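Local structure of 6-phosphogluconolactonase (Shewanella baltica, 3NWP) at residues 41-46 with 132-137. The protein probably hydrolyses 6-phosphogluconolactone to 6-phosphogluconate, the second step of the oxidative pentose phosphate pathway. Residues are numbered along the deposited sequence; the frame is centred on the assembly and turned at random.
Sequences LVVSGG and VVVLGM
V42 and V133 sit abreast on two parallel neighbours, strands 39-43 and 132-135, in the middle of the Rossmann-like α/β sheet of this 6-phosphogluconolactonase. The strand segments run 5° from parallel, and strands 66-74 and 189-194 continue the sheet beyond them. Backbone bonding centres on V42: V42 N donates to V132 O at 2.9 Å, and V42 O accepts from V134 N. Two CA-H...O contacts, from L41 CA to V132 O and from V133 CA to V42 O, supplement these bonds.

Apolar contacts occupy both faces of the sheet. On the face carrying L41, V132 and V134, which is covered by L29 and I25 of helix 14-36, the leucine's CG lies anti to its N (chi1 173°), and L41 CD1 reaches across to V132 CG1 at 3.8 Å and, more loosely, to V134 CG2. On the face of V42 and V133, the two valines point the same way, V42 CB lying 4.1 Å from V133 CG2; F130 touches V42 and S186 touches V133.

Past the last bridge the two chains splay and S44 takes over the link. S44 OG, lying beside its own N (chi1 -59°), donates to V134 O at 2.7 Å, in the carbonyl plane on a lone pair. Replacing S44 with an alanine would probably leave V134 O without this donor and break the water bridge to G136, weakening the join where the two chains diverge. That water donates to S44 OG at 2.8 Å and accepts from G136 N at 3.0 Å, while L135 CD2 lies 3.9 Å from the same S44 OG.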
loop_
_atom_site.group_PDB
_atom_site.type_symbol
_atom_site.label_atom_id
_atom_site.label_comp_id
_atom_site.label_asym_id
_atom_site.label_seq_id
_atom_site.Cartn_x
_atom_site.Cartn_y
_atom_site.Cartn_z
ATOM N N LEU A 41 8.782 3.828 3.002
ATOM C CA LEU A 41 7.585 4.016 2.187
ATOM C C LEU A 41 7.060 2.660 1.696
ATOM O O LEU A 41 7.825 1.842 1.168
ATOM C CB LEU A 41 7.951 4.837 0.997
ATOM C CG LEU A 41 6.905 5.044 -0.084
ATOM C CD1 LEU A 41 5.688 5.847 0.427
ATOM C CD2 LEU A 41 7.520 5.721 -1.402
ATOM N N VAL A 42 5.759 2.427 1.859
ATOM C CA VAL A 42 5.083 1.257 1.304
ATOM C C VAL A 42 4.148 1.787 0.259
ATOM O O VAL A 42 3.375 2.723 0.487
ATOM C CB VAL A 42 4.287 0.520 2.371
ATOM C CG1 VAL A 42 3.458 -0.639 1.742
ATOM C CG2 VAL A 42 5.254 0.010 3.538
ATOM N N VAL A 43 4.204 1.225 -0.940
ATOM C CA VAL A 43 3.292 1.577 -1.996
ATOM C C VAL A 43 2.474 0.373 -2.500
ATOM O O VAL A 43 2.922 -0.787 -2.376
ATOM C CB VAL A 43 3.985 2.232 -3.187
ATOM C CG1 VAL A 43 4.666 3.576 -2.714
ATOM C CG2 VAL A 43 5.072 1.299 -3.855
ATOM N N SER A 44 1.332 0.672 -3.117
ATOM C CA SER A 44 0.472 -0.308 -3.717
ATOM C C SER A 44 0.501 -0.235 -5.241
ATOM O O SER A 44 0.941 0.759 -5.825
ATOM C CB SER A 44 -0.960 -0.142 -3.184
ATOM O OG SER A 44 -1.012 -0.286 -1.768
ATOM N N GLY A 45 0.042 -1.315 -5.868
ATOM C CA GLY A 45 0.096 -1.483 -7.325
ATOM C C GLY A 45 -1.160 -1.095 -8.046
ATOM O O GLY A 45 -1.965 -0.274 -7.579
ATOM N N GLY A 46 -1.309 -1.613 -9.270
ATOM C CA GLY A 46 -2.473 -1.263 -10.089
ATOM C C GLY A 46 -2.183 -0.049 -10.976
ATOM O O GLY A 46 -1.107 0.539 -10.923
ATOM N N VAL A 132 5.342 6.250 5.718
ATOM C CA VAL A 132 4.200 6.514 4.823
ATOM C C VAL A 132 3.766 5.196 4.154
ATOM O O VAL A 132 4.627 4.445 3.645
ATOM C CB VAL A 132 4.562 7.512 3.735
ATOM C CG1 VAL A 132 3.360 7.700 2.780
ATOM C CG2 VAL A 132 4.945 8.876 4.316
ATOM N N VAL A 133 2.486 4.893 4.216
ATOM C CA VAL A 133 1.887 3.756 3.504
ATOM C C VAL A 133 0.846 4.284 2.572
ATOM O O VAL A 133 -0.059 5.031 2.979
ATOM C CB VAL A 133 1.234 2.802 4.498
ATOM C CG1 VAL A 133 0.465 1.655 3.793
ATOM C CG2 VAL A 133 2.277 2.222 5.457
ATOM N N VAL A 134 0.903 3.888 1.299
ATOM C CA VAL A 134 -0.050 4.301 0.267
ATOM C C VAL A 134 -0.820 3.054 -0.151
ATOM O O VAL A 134 -0.236 2.077 -0.627
ATOM C CB VAL A 134 0.619 4.931 -0.940
ATOM C CG1 VAL A 134 -0.488 5.513 -1.886
ATOM C CG2 VAL A 134 1.628 6.024 -0.509
ATOM N N LEU A 135 -2.127 3.076 0.110
ATOM C CA LEU A 135 -3.042 2.001 -0.170
ATOM C C LEU A 135 -4.012 2.282 -1.341
ATOM O O LEU A 135 -4.311 3.462 -1.643
ATOM C CB LEU A 135 -3.852 1.640 1.100
ATOM C CG LEU A 135 -3.051 1.197 2.323
ATOM C CD1 LEU A 135 -4.112 0.876 3.447
ATOM C CD2 LEU A 135 -2.253 -0.072 1.959
ATOM N N GLY A 136 -4.556 1.215 -1.898
ATOM C CA GLY A 136 -5.709 1.281 -2.771
ATOM C C GLY A 136 -6.826 0.456 -2.178
ATOM O O GLY A 136 -6.693 -0.165 -1.114
HETATM N N MSE A 137 -7.943 0.470 -2.878
HETATM C CA MSE A 137 -9.108 -0.318 -2.454
HETATM C C MSE A 137 -9.764 -0.858 -3.702
HETATM O O MSE A 137 -10.025 -0.138 -4.652
HETATM C CB MSE A 137 -10.057 0.555 -1.694
HETATM C CG MSE A 137 -11.356 -0.115 -1.175
HETATM SE SE MSE A 137 -12.711 1.064 -0.596
HETATM C CE MSE A 137 -13.136 1.675 -2.305
HETATM O O HOH W 1 -3.508 -1.570 -1.291
#